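Local coordinates for nucleoporin NUP170 (Chaetomium thermophilum, PDB 5HAX), which probably serves as a structural scaffold nucleoporin of the nuclear pore complex, combining an N-terminal beta-propeller with an alpha-helical C-terminal region, at residues A[528-531]-A[532-536]; A[270-273]-A[274-278]; A[125-128]-A[129-133]; A[58-61]-A[62-65]; A[689-692]-A[693-697]. All coordinates share one frame; numbering follows the deposited sequence.

Interaction 1: residues A[528-531]-A[532-536]; sequences AALA and VACGQ
Val532 enters the last turn of helix 522-533 by hydrogen-bonding its backbone N to Ala528 O at 2.8 Å, almost straight at 174°. Its CG2 lies beside its own backbone N, which brings that methyl to 3.3 Å from the same Ala528 O. Ala533 repeats the helical bond, N to Ala529 O at 2.8 Å. At Cys534 the chain leaves helical geometry: its N still bonds Leu530 O, but bent to 136°, and leans weakly on Ala531 O as well. SG lies anti to the carbonyl carbon (chi1 -68°), which places it 4.0 Å from Leu530 CD1. Gly535 then takes a positive phi as the C-prime residue of a Schellman motif, its N bonding Val532 O at 2.9 Å. Gln536 N completes the motif by reaching Ala531 O at 2.9 Å from above the carbonyl plane, while Gln536 CB meets the Ala531 methyl at 3.9 Å. The amide end continues to the hydroxyl of Tyr594. Ala528, Ala529 and Ala531 touch helix 490-501, where their small side chains probably allow close approach. Among mostly apolar side chains, the carbonyls of Ala528 to Val532 are all bonded by nearby backbone N-H groups, which suits a buried helix end.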
loop_
_atom_site.group_PDB
_atom_site.type_symbol
_atom_site.label_atom_id
_atom_site.label_comp_id
_atom_site.label_asym_id
_atom_site.label_seq_id
_atom_site.Cartn_x
_atom_site.Cartn_y
_atom_site.Cartn_z
ATOM N N ALA A 528 21.922 2.049 -0.458
ATOM C CA ALA A 528 21.445 1.473 0.794
ATOM C C ALA A 528 22.487 1.618 1.895
ATOM O O ALA A 528 22.148 1.940 3.039
ATOM C CB ALA A 528 21.081 0.002 0.589
ATOM N N ALA A 529 23.760 1.381 1.569
ATOM C CA ALA A 529 24.823 1.563 2.550
ATOM C C ALA A 529 24.868 3.006 3.036
ATOM O O ALA A 529 24.966 3.268 4.240
ATOM C CB ALA A 529 26.167 1.153 1.947
ATOM N N LEU A 530 24.788 3.958 2.105
ATOM C CA LEU A 530 24.750 5.367 2.483
ATOM C C LEU A 530 23.580 5.646 3.418
ATOM O O LEU A 530 23.734 6.321 4.442
ATOM C CB LEU A 530 24.658 6.236 1.229
ATOM C CG LEU A 530 24.479 7.740 1.454
ATOM C CD1 LEU A 530 25.649 8.305 2.247
ATOM C CD2 LEU A 530 24.326 8.457 0.123
ATOM N N ALA A 531 22.400 5.114 3.086
ATOM C CA ALA A 531 21.221 5.335 3.920
ATOM C C ALA A 531 21.419 4.759 5.316
ATOM O O ALA A 531 21.168 5.436 6.320
ATOM C CB ALA A 531 19.990 4.723 3.253
ATOM N N VAL A 532 21.868 3.503 5.401
ATOM C CA VAL A 532 22.127 2.892 6.703
ATOM C C VAL A 532 23.176 3.694 7.462
ATOM O O VAL A 532 23.037 3.943 8.666
ATOM C CB VAL A 532 22.558 1.422 6.534
ATOM C CG1 VAL A 532 22.997 0.827 7.872
ATOM C CG2 VAL A 532 21.428 0.600 5.933
ATOM N N ALA A 533 24.243 4.108 6.774
ATOM C CA ALA A 533 25.270 4.921 7.416
ATOM C C ALA A 533 24.690 6.202 7.998
ATOM O O ALA A 533 25.185 6.700 9.016
ATOM C CB ALA A 533 26.377 5.252 6.417
ATOM N N CYS A 534 23.641 6.742 7.380
ATOM C CA CYS A 534 22.990 7.956 7.850
ATOM C C CYS A 534 21.902 7.681 8.883
ATOM O O CYS A 534 21.179 8.607 9.263
ATOM C CB CYS A 534 22.400 8.725 6.663
ATOM S SG CYS A 534 23.644 9.428 5.559
ATOM N N GLY A 535 21.767 6.438 9.342
ATOM C CA GLY A 535 20.825 6.097 10.388
ATOM C C GLY A 535 19.503 5.536 9.914
ATOM O O GLY A 535 18.636 5.261 10.752
ATOM N N GLN A 536 19.313 5.359 8.609
ATOM C CA GLN A 536 18.071 4.781 8.117
ATOM C C GLN A 536 17.996 3.306 8.489
ATOM O O GLN A 536 18.995 2.582 8.439
ATOM C CB GLN A 536 17.964 4.955 6.603
ATOM C CG GLN A 536 17.915 6.410 6.151
ATOM C CD GLN A 536 16.604 7.091 6.498
ATOM O OE1 GLN A 536 15.718 6.492 7.109
ATOM N NE2 GLN A 536 16.472 8.349 6.101
#

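Interaction 2: residues A[270-273]-A[274-278]; sequences KTSC and LRDFA. With PO4 (phosphate ion), chain D.
Arg275 and Ser272, neighbours on one side of helix 270-279, together hold a phosphate ion. This short helix lies within the beta-propeller region and follows strand 263-268, an edge strand of a four-stranded antiparallel sheet. Its backbone bonds are regular i to i+4 links: Leu274 N to Lys270 O, Arg275 N to Thr271 O, Asp276 N to Ser272 O and Phe277 N to Cys273 O, between 2.8 and 3.0 Å long.

Apolar contact is modest. Lys270 and Leu274 run side by side in the same direction, the lysine CG 3.7 Å from Leu274 CD1, before the ammonium group goes on to the carbonyls of Asp289 and Thr291. Phe277 turns from the first segment and meets Phe287 edge-to-face, anchoring the helix on its buried side.

Polar and charged contacts gather on the other flank. Asp276 OD1 makes a salt bridge with Lys268, whose NZ also hydrogen-bonds Ser272 OG, so one lysine steadies both side chains from just ahead of the helix; OD1 also bonds Leu344 N of strand 341-348. The arginine chain, bent at chi3 (39°), swings its guanidinium back over Thr271 O, which lies 3.8 Å from its plane on one face, and the Thr271 CG2 methyl sits beside it, 3.5 Å from Arg275 NH1. The phosphate, probably from the crystallisation liquor, sits at the edge of that group. A single oxygen, O1, takes three hydrogen bonds: from Ser272 OG at 3.0 Å, from Arg275 NE at 3.1 Å and from Arg275 NH2 at 2.9 Å.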
loop_
_atom_site.group_PDB
_atom_site.type_symbol
_atom_site.label_atom_id
_atom_site.label_comp_id
_atom_site.label_asym_id
_atom_site.label_seq_id
_atom_site.Cartn_x
_atom_site.Cartn_y
_atom_site.Cartn_z
ATOM N N LYS A 270 -16.277 -20.326 -14.808
ATOM C CA LYS A 270 -15.032 -21.081 -14.736
ATOM C C LYS A 270 -14.695 -21.734 -16.070
ATOM O O LYS A 270 -13.514 -21.880 -16.406
ATOM C CB LYS A 270 -15.126 -22.135 -13.632
ATOM C CG LYS A 270 -13.923 -23.060 -13.562
ATOM C CD LYS A 270 -13.855 -23.818 -12.244
ATOM C CE LYS A 270 -15.144 -24.557 -11.941
ATOM N NZ LYS A 270 -14.968 -25.504 -10.808
ATOM N N THR A 271 -15.711 -22.132 -16.840
ATOM C CA THR A 271 -15.464 -22.712 -18.157
ATOM C C THR A 271 -14.739 -21.727 -19.064
ATOM O O THR A 271 -13.820 -22.108 -19.799
ATOM C CB THR A 271 -16.785 -23.142 -18.793
ATOM O OG1 THR A 271 -17.446 -24.078 -17.934
ATOM C CG2 THR A 271 -16.552 -23.779 -20.156
ATOM N N SER A 272 -15.147 -20.457 -19.035
ATOM C CA SER A 272 -14.492 -19.444 -19.854
ATOM C C SER A 272 -13.038 -19.260 -19.434
ATOM O O SER A 272 -12.135 -19.208 -20.278
ATOM C CB SER A 272 -15.259 -18.125 -19.755
ATOM O OG SER A 272 -14.644 -17.113 -20.531
ATOM N N CYS A 273 -12.794 -19.155 -18.126
ATOM C CA CYS A 273 -11.422 -19.104 -17.628
ATOM C C CYS A 273 -10.621 -20.311 -18.098
ATOM O O CYS A 273 -9.471 -20.173 -18.534
ATOM C CB CYS A 273 -11.420 -19.033 -16.102
ATOM S SG CYS A 273 -11.951 -17.448 -15.418
ATOM N N LEU A 274 -11.213 -21.505 -18.016
ATOM C CA LEU A 274 -10.512 -22.716 -18.429
ATOM C C LEU A 274 -10.241 -22.730 -19.928
ATOM O O LEU A 274 -9.209 -23.253 -20.364
ATOM C CB LEU A 274 -11.318 -23.948 -18.025
ATOM C CG LEU A 274 -11.299 -24.273 -16.531
ATOM C CD1 LEU A 274 -12.436 -25.209 -16.164
ATOM C CD2 LEU A 274 -9.961 -24.884 -16.144
ATOM N N ARG A 275 -11.147 -22.168 -20.728
ATOM C CA ARG A 275 -10.920 -22.102 -22.167
ATOM C C ARG A 275 -9.758 -21.169 -22.492
ATOM O O ARG A 275 -8.886 -21.508 -23.301
ATOM C CB ARG A 275 -12.199 -21.662 -22.878
ATOM C CG ARG A 275 -12.079 -21.634 -24.391
ATOM C CD ARG A 275 -13.440 -21.651 -25.071
ATOM N NE ARG A 275 -14.422 -20.825 -24.368
ATOM C CZ ARG A 275 -15.362 -21.293 -23.550
ATOM N NH1 ARG A 275 -15.473 -22.596 -23.320
ATOM N NH2 ARG A 275 -16.204 -20.453 -22.963
ATOM N N ASP A 276 -9.729 -19.987 -21.870
ATOM C CA ASP A 276 -8.572 -19.106 -22.005
ATOM C C ASP A 276 -7.294 -19.836 -21.616
ATOM O O ASP A 276 -6.285 -19.779 -22.328
ATOM C CB ASP A 276 -8.739 -17.860 -21.132
ATOM C CG ASP A 276 -9.920 -17.006 -21.541
ATOM O OD1 ASP A 276 -10.358 -16.167 -20.722
ATOM O OD2 ASP A 276 -10.413 -17.167 -22.677
ATOM N N PHE A 277 -7.331 -20.536 -20.483
ATOM C CA PHE A 277 -6.156 -21.246 -19.991
ATOM C C PHE A 277 -5.678 -22.290 -20.993
ATOM O O PHE A 277 -4.469 -22.485 -21.169
ATOM C CB PHE A 277 -6.486 -21.889 -18.645
ATOM C CG PHE A 277 -5.319 -22.554 -17.980
ATOM C CD1 PHE A 277 -4.191 -21.829 -17.639
ATOM C CD2 PHE A 277 -5.364 -23.902 -17.669
ATOM C CE1 PHE A 277 -3.121 -22.441 -17.018
ATOM C CE2 PHE A 277 -4.298 -24.518 -17.045
ATOM C CZ PHE A 277 -3.174 -23.785 -16.719
ATOM N N ALA A 278 -6.612 -22.968 -21.664
ATOM C CA ALA A 278 -6.232 -23.997 -22.626
ATOM C C ALA A 278 -5.565 -23.398 -23.856
ATOM O O ALA A 278 -4.714 -24.047 -24.474
ATOM C CB ALA A 278 -7.459 -24.813 -23.036
HETATM P P PO4 D . -15.548 -16.890 -24.163
HETATM O O1 PO4 D . -14.763 -17.931 -23.401
HETATM O O2 PO4 D . -16.792 -16.522 -23.389
HETATM O O3 PO4 D . -15.940 -17.455 -25.507
HETATM O O4 PO4 D . -14.691 -15.663 -24.362
#

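Interaction 3: residues A[125-128]-A[129-133]; sequences GVFV and KTITH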
loop_
_atom_site.group_PDB
_atom_site.type_symbol
_atom_site.label_atom_id
_atom_site.label_comp_id
_atom_site.label_asym_id
_atom_site.label_seq_id
_atom_site.Cartn_x
_atom_site.Cartn_y
_atom_site.Cartn_z
ATOM N N GLY A 125 -21.755 15.212 2.640
ATOM C CA GLY A 125 -22.854 16.140 2.821
ATOM C C GLY A 125 -24.038 15.574 3.567
ATOM O O GLY A 125 -25.126 16.153 3.514
ATOM N N VAL A 126 -23.859 14.452 4.261
ATOM C CA VAL A 126 -24.913 13.828 5.055
ATOM C C VAL A 126 -24.682 14.048 6.545
ATOM O O VAL A 126 -25.574 14.508 7.260
ATOM C CB VAL A 126 -25.020 12.319 4.738
ATOM C CG1 VAL A 126 -26.099 11.665 5.600
ATOM C CG2 VAL A 126 -25.303 12.099 3.261
ATOM N N PHE A 127 -23.489 13.719 7.026
ATOM C CA PHE A 127 -23.176 13.734 8.444
ATOM C C PHE A 127 -22.250 14.894 8.785
ATOM O O PHE A 127 -21.629 15.510 7.914
ATOM C CB PHE A 127 -22.522 12.415 8.868
ATOM C CG PHE A 127 -23.398 11.211 8.665
ATOM C CD1 PHE A 127 -24.475 10.968 9.501
ATOM C CD2 PHE A 127 -23.136 10.316 7.642
ATOM C CE1 PHE A 127 -25.278 9.859 9.315
ATOM C CE2 PHE A 127 -23.935 9.205 7.453
ATOM C CZ PHE A 127 -25.007 8.978 8.291
ATOM N N VAL A 128 -22.181 15.188 10.085
ATOM C CA VAL A 128 -21.213 16.152 10.585
ATOM C C VAL A 128 -19.810 15.697 10.188
ATOM O O VAL A 128 -19.525 14.498 10.083
ATOM C CB VAL A 128 -21.346 16.302 12.111
ATOM C CG1 VAL A 128 -21.022 14.988 12.821
ATOM C CG2 VAL A 128 -20.450 17.416 12.627
ATOM N N LYS A 129 -18.926 16.672 9.958
ATOM C CA LYS A 129 -17.585 16.360 9.473
ATOM C C LYS A 129 -16.831 15.436 10.422
ATOM O O LYS A 129 -15.969 14.668 9.982
ATOM C CB LYS A 129 -16.791 17.649 9.262
ATOM C CG LYS A 129 -16.739 18.133 7.822
ATOM C CD LYS A 129 -18.122 18.441 7.270
ATOM C CE LYS A 129 -18.060 19.531 6.209
ATOM N NZ LYS A 129 -17.069 19.231 5.137
ATOM N N THR A 130 -17.139 15.491 11.720
ATOM C CA THR A 130 -16.426 14.668 12.690
ATOM C C THR A 130 -16.749 13.186 12.554
ATOM O O THR A 130 -16.022 12.359 13.117
ATOM C CB THR A 130 -16.746 15.125 14.116
ATOM O OG1 THR A 130 -18.088 14.752 14.452
ATOM C CG2 THR A 130 -16.586 16.637 14.255
ATOM N N ILE A 131 -17.810 12.831 11.834
ATOM C CA ILE A 131 -18.136 11.432 11.578
ATOM C C ILE A 131 -17.220 10.945 10.459
ATOM O O ILE A 131 -17.310 11.409 9.320
ATOM C CB ILE A 131 -19.617 11.257 11.221
ATOM C CG1 ILE A 131 -20.438 11.217 12.515
ATOM C CG2 ILE A 131 -19.850 9.974 10.417
ATOM C CD1 ILE A 131 -21.933 11.284 12.319
ATOM N N THR A 132 -16.332 10.010 10.792
ATOM C CA THR A 132 -15.308 9.542 9.868
ATOM C C THR A 132 -15.720 8.293 9.100
ATOM O O THR A 132 -15.211 8.060 7.997
ATOM C CB THR A 132 -14.013 9.256 10.634
ATOM O OG1 THR A 132 -14.273 8.311 11.678
ATOM C CG2 THR A 132 -13.462 10.534 11.251
ATOM N N HIS A 133 -16.624 7.485 9.652
ATOM C CA HIS A 133 -17.016 6.228 9.031
ATOM C C HIS A 133 -18.487 5.959 9.312
ATOM O O HIS A 133 -19.125 6.637 10.121
ATOM C CB HIS A 133 -16.175 5.054 9.546
ATOM C CG HIS A 133 -14.709 5.180 9.269
ATOM N ND1 HIS A 133 -13.838 5.796 10.140
ATOM C CD2 HIS A 133 -13.960 4.752 8.226
ATOM C CE1 HIS A 133 -12.615 5.750 9.641
ATOM N NE2 HIS A 133 -12.661 5.122 8.480
HETATM O O HOH W 1 -19.000 13.312 7.360
#
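Ile131 folds back over Phe127 and Val128, and this apolar corner is the tight part of the loop. Its CD1 lies 3.7 Å from Phe127 CB and close to ring atoms CG and CD1, in an oblique approach, while its CG1 is 3.8 Å from Val128 CG1, the two side chains crossing at about a right angle. With chi1 at 63°, Val128 CG1 is tucked between its own backbone N and carbonyl carbon, and from there it also touches Thr130 OG1. Val126 CG1 covers one face of the phenylalanine ring, 3.7 Å above its centre. One direct hydrogen bond closes the turn, from Ile131 N to Val128 O at 3.0 Å, with the donor well above the carbonyl plane. An alanine in place of Ile131 would remove CG1, CG2 and CD1 and would probably leave a gap beside Phe127 and Val128 CG1.

The other side is looser. Lys129 and Thr130 are exposed, and the lysine touches the first segment little beyond its CB. A water within hydrogen-bonding distance of Val128 O, at 3.0 Å, and Ile131 O, at 3.2 Å, can add a second link.

A chain of another protein packs on Phe127, Val128 and Ile131 and forms backbone hydrogen bonds with Val128, which makes the apolar corner part of a docking surface. The geometry is that of a type I beta turn from Val128 to Ile131 in the loop between strands 114-120 and 133-139 of a propeller blade, followed by a classic bulge against Val148 of strand 142-151 as the second strand begins.

Interaction 4: residues A[58-61]-A[62-65]; sequences IPDK and VFEH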
loop_
_atom_site.group_PDB
_atom_site.type_symbol
_atom_site.label_atom_id
_atom_site.label_comp_id
_atom_site.label_asym_id
_atom_site.label_seq_id
_atom_site.Cartn_x
_atom_site.Cartn_y
_atom_site.Cartn_z
ATOM N N ILE A 58 -6.684 -11.907 21.814
ATOM C CA ILE A 58 -8.091 -11.518 21.966
ATOM C C ILE A 58 -8.383 -11.309 23.450
ATOM O O ILE A 58 -7.960 -12.135 24.279
ATOM C CB ILE A 58 -9.008 -12.591 21.368
ATOM C CG1 ILE A 58 -8.858 -12.627 19.843
ATOM C CG2 ILE A 58 -10.469 -12.325 21.737
ATOM C CD1 ILE A 58 -9.534 -13.814 19.180
ATOM N N PRO A 59 -9.078 -10.238 23.839
ATOM C CA PRO A 59 -9.384 -10.039 25.262
ATOM C C PRO A 59 -10.164 -11.209 25.846
ATOM O O PRO A 59 -10.988 -11.836 25.176
ATOM C CB PRO A 59 -10.219 -8.753 25.267
ATOM C CG PRO A 59 -9.794 -8.027 24.035
ATOM C CD PRO A 59 -9.502 -9.089 23.020
ATOM N N ASP A 60 -9.887 -11.500 27.122
ATOM C CA ASP A 60 -10.537 -12.623 27.792
ATOM C C ASP A 60 -12.051 -12.458 27.831
ATOM O O ASP A 60 -12.782 -13.449 27.736
ATOM C CB ASP A 60 -9.989 -12.778 29.211
ATOM C CG ASP A 60 -8.554 -13.271 29.236
ATOM O OD1 ASP A 60 -8.194 -14.114 28.386
ATOM O OD2 ASP A 60 -7.785 -12.819 30.110
ATOM N N LYS A 61 -12.538 -11.224 27.971
ATOM C CA LYS A 61 -13.980 -10.999 28.002
ATOM C C LYS A 61 -14.640 -11.417 26.693
ATOM O O LYS A 61 -15.793 -11.862 26.695
ATOM C CB LYS A 61 -14.271 -9.529 28.305
ATOM C CG LYS A 61 -14.153 -9.173 29.782
ATOM C CD LYS A 61 -13.726 -7.724 29.987
ATOM C CE LYS A 61 -14.818 -6.742 29.597
ATOM N NZ LYS A 61 -14.281 -5.361 29.433
ATOM N N VAL A 62 -13.929 -11.285 25.570
ATOM C CA VAL A 62 -14.470 -11.746 24.295
ATOM C C VAL A 62 -14.531 -13.268 24.265
ATOM O O VAL A 62 -15.456 -13.855 23.692
ATOM C CB VAL A 62 -13.634 -11.184 23.129
ATOM C CG1 VAL A 62 -14.163 -11.693 21.793
ATOM C CG2 VAL A 62 -13.638 -9.664 23.158
ATOM N N PHE A 63 -13.545 -13.934 24.872
ATOM C CA PHE A 63 -13.597 -15.389 24.975
ATOM C C PHE A 63 -14.778 -15.835 25.828
ATOM O O PHE A 63 -15.421 -16.850 25.533
ATOM C CB PHE A 63 -12.289 -15.928 25.558
ATOM C CG PHE A 63 -11.139 -15.920 24.590
ATOM C CD1 PHE A 63 -11.172 -16.701 23.447
ATOM C CD2 PHE A 63 -10.013 -15.152 24.837
ATOM C CE1 PHE A 63 -10.112 -16.703 22.560
ATOM C CE2 PHE A 63 -8.949 -15.151 23.954
ATOM C CZ PHE A 63 -8.999 -15.929 22.814
ATOM N N GLU A 64 -15.080 -15.088 26.894
ATOM C CA GLU A 64 -16.237 -15.407 27.726
ATOM C C GLU A 64 -17.527 -15.318 26.920
ATOM O O GLU A 64 -18.389 -16.201 27.002
ATOM C CB GLU A 64 -16.294 -14.465 28.930
ATOM C CG GLU A 64 -15.141 -14.617 29.908
ATOM C CD GLU A 64 -15.163 -13.558 30.996
ATOM O OE1 GLU A 64 -14.156 -13.431 31.726
ATOM O OE2 GLU A 64 -16.186 -12.852 31.121
ATOM N N HIS A 65 -17.678 -14.249 26.135
ATOM C CA HIS A 65 -18.864 -14.106 25.297
ATOM C C HIS A 65 -18.887 -15.149 24.185
ATOM O O HIS A 65 -19.944 -15.712 23.878
ATOM C CB HIS A 65 -18.920 -12.699 24.702
ATOM C CG HIS A 65 -19.235 -11.627 25.700
ATOM N ND1 HIS A 65 -20.406 -11.605 26.426
ATOM C CD2 HIS A 65 -18.538 -10.528 26.077
ATOM C CE1 HIS A 65 -20.413 -10.545 27.214
ATOM N NE2 HIS A 65 -19.291 -9.875 27.022
#
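The Phe63 ring has Ile58 on one face and Asp60 CA at its edge, near the ring plane. Ile58 CG2 makes a CH-pi contact, 4.1 Å from the ring centroid and 19° off the normal, while Ile58 CB touches the ring at CZ from 3.6 Å. The first torsion of Phe63 (chi1 -75°) swings the ring back over the residues ahead of the helix, carrying CE2 to 3.2 Å from Ile58 O. Lys61 O approaches the His65 imidazole obliquely, 3.1 Å from CD2, and that ring also stacks on Phe93.

These residues start helix 60-67 of the propeller region, with Pro59 at the N-cap position. The helix lies between strand 50-57 of one sheet and strand 73-78 of the next, and packs on strands 83-88 and 91-96 of the latter. The first turn is loosely bonded: Pro59 O receives weak hydrogen bonds from both Val62 N and Phe63 N. Regular helical geometry follows, with Glu64 N bonding Asp60 O at 2.9 Å in the carbonyl plane and His65 N bonding Lys61 O.

Val62 is buried. Its CB packs against Ile58 CG2 at 3.6 Å, the two side chains crossing at about a right angle, while its CG2 runs alongside Pro59 CB at 4.1 Å. Pro59 and Val62 both rest on Trp95, and Val62 also on Ala86.

Interaction 5: residues A[689-692]-A[693-697]; sequences VLML and FDERV
Val689 and Phe693 lie side by side, pointing the same way, at the C-terminal end of the long helix 663-694, in the alpha-helical region of the nucleoporin. Val689 CG1 reaches the ring at CD1, 4.0 Å away, and Val689 O sits at the ring edge in its plane. The chi1 of -77° lays the phenylalanine back along the helix toward Val689. The other contributor is Val697, the first residue of the next helix, whose CG2 stands 3.8 Å above one face of the ring, offset toward the rim. Leu692 and Val697 cross at about a right angle, with Leu692 CG 3.7 Å from Val697 CG2. Replacing Phe693 with an alanine would take the ring away and would probably leave Val689 CG1 and Val697 CG2 without the surface that joins them, loosening the junction between the two helices.

The backbone unwinds beneath these side chains. Phe693 N keeps a fair helical bond to Val689 O at 3.2 Å, whereas Asp694 N divides itself between Leu690 O and Met691 O, both bonds weak. Around this end, Val689 packs on Leu625 of helix 622-640 and Leu692 on Ile737 of helix 724-739. Glu695 N then turns to Leu692 O, meeting it from above the carbonyl plane, as the chain departs from the helix, and Glu695 CB comes to 3.5 Å from the same Leu692 O.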
loop_
_atom_site.group_PDB
_atom_site.type_symbol
_atom_site.label_atom_id
_atom_site.label_comp_id
_atom_site.label_asym_id
_atom_site.label_seq_id
_atom_site.Cartn_x
_atom_site.Cartn_y
_atom_site.Cartn_z
ATOM N N VAL A 689 10.783 28.488 3.777
ATOM C CA VAL A 689 9.349 28.228 3.701
ATOM C C VAL A 689 8.752 28.136 5.100
ATOM O O VAL A 689 7.647 28.630 5.352
ATOM C CB VAL A 689 9.083 26.947 2.886
ATOM C CG1 VAL A 689 7.601 26.578 2.926
ATOM C CG2 VAL A 689 9.546 27.128 1.446
ATOM N N LEU A 690 9.466 27.497 6.030
ATOM C CA LEU A 690 8.976 27.395 7.400
ATOM C C LEU A 690 8.888 28.768 8.052
ATOM O O LEU A 690 7.897 29.086 8.719
ATOM C CB LEU A 690 9.885 26.472 8.211
ATOM C CG LEU A 690 9.856 24.992 7.826
ATOM C CD1 LEU A 690 10.959 24.231 8.547
ATOM C CD2 LEU A 690 8.498 24.382 8.136
ATOM N N MET A 691 9.926 29.589 7.877
ATOM C CA MET A 691 9.882 30.968 8.351
ATOM C C MET A 691 8.674 31.700 7.789
ATOM O O MET A 691 7.985 32.432 8.510
ATOM C CB MET A 691 11.173 31.685 7.950
ATOM C CG MET A 691 11.214 33.176 8.266
ATOM S SD MET A 691 10.299 34.234 7.118
ATOM C CE MET A 691 11.204 33.993 5.589
ATOM N N LEU A 692 8.406 31.512 6.497
ATOM C CA LEU A 692 7.341 32.251 5.828
ATOM C C LEU A 692 5.992 31.996 6.489
ATOM O O LEU A 692 5.260 32.938 6.816
ATOM C CB LEU A 692 7.307 31.857 4.351
ATOM C CG LEU A 692 6.349 32.611 3.433
ATOM C CD1 LEU A 692 6.694 34.091 3.390
ATOM C CD2 LEU A 692 6.398 32.004 2.043
ATOM N N PHE A 693 5.650 30.726 6.705
ATOM C CA PHE A 693 4.346 30.371 7.251
ATOM C C PHE A 693 4.274 30.494 8.766
ATOM O O PHE A 693 3.186 30.333 9.329
ATOM C CB PHE A 693 3.976 28.951 6.827
ATOM C CG PHE A 693 3.512 28.857 5.407
ATOM C CD1 PHE A 693 4.397 28.533 4.393
ATOM C CD2 PHE A 693 2.191 29.111 5.084
ATOM C CE1 PHE A 693 3.968 28.455 3.083
ATOM C CE2 PHE A 693 1.757 29.033 3.781
ATOM C CZ PHE A 693 2.643 28.706 2.779
ATOM N N ASP A 694 5.393 30.765 9.439
ATOM C CA ASP A 694 5.324 31.124 10.851
ATOM C C ASP A 694 4.711 32.505 11.028
ATOM O O ASP A 694 4.054 32.770 12.041
ATOM C CB ASP A 694 6.715 31.071 11.479
ATOM C CG ASP A 694 6.840 29.979 12.524
ATOM O OD1 ASP A 694 6.873 28.791 12.142
ATOM O OD2 ASP A 694 6.912 30.310 13.726
ATOM N N GLU A 695 4.906 33.387 10.047
ATOM C CA GLU A 695 4.287 34.705 10.033
ATOM C C GLU A 695 2.831 34.582 9.597
ATOM O O GLU A 695 2.204 33.537 9.799
ATOM C CB GLU A 695 5.055 35.640 9.093
ATOM C CG GLU A 695 6.576 35.574 9.230
ATOM C CD GLU A 695 7.078 36.161 10.533
ATOM O OE1 GLU A 695 6.741 37.326 10.831
ATOM O OE2 GLU A 695 7.808 35.456 11.262
ATOM N N ARG A 696 2.286 35.639 8.998
ATOM C CA ARG A 696 0.937 35.643 8.429
ATOM C C ARG A 696 1.085 35.895 6.930
ATOM O O ARG A 696 1.059 37.042 6.480
ATOM C CB ARG A 696 0.051 36.703 9.090
ATOM C CG ARG A 696 -0.250 36.473 10.565
ATOM C CD ARG A 696 -1.163 37.576 11.091
ATOM N NE ARG A 696 -1.446 37.465 12.519
ATOM C CZ ARG A 696 -2.142 38.364 13.211
ATOM N NH1 ARG A 696 -2.623 39.443 12.606
ATOM N NH2 ARG A 696 -2.356 38.188 14.508
ATOM N N VAL A 697 1.224 34.816 6.154
ATOM C CA VAL A 697 1.537 34.957 4.733
ATOM C C VAL A 697 0.402 35.658 3.997
ATOM O O VAL A 697 0.639 36.537 3.160
ATOM C CB VAL A 697 1.840 33.583 4.105
ATOM C CG1 VAL A 697 2.268 33.750 2.650
ATOM C CG2 VAL A 697 2.913 32.858 4.896
#

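How the interactions relate
All five contacts are local, yet they sample helix ends, a helix flank and a loop turn. Interactions 2, 3 and 4 belong to the propeller region, and interactions 1 and 5 to the helical one, their centres 32 Å apart. Interaction 1 is buried, whereas the other four mix buried and exposed residues. Interactions 1 and 5 both terminate helices, the first with a glycine-based Schellman motif and the second by weakening bonds and a short loop to the next helix; interaction 4 begins one. Aromatic-aliphatic contacts recur in interactions 3, 4 and 5. Interaction 2, on the opposite side of the chain's centre from interactions 1 and 5, stands apart through its charges and bound anion, and interaction 3 through its contact with another protein.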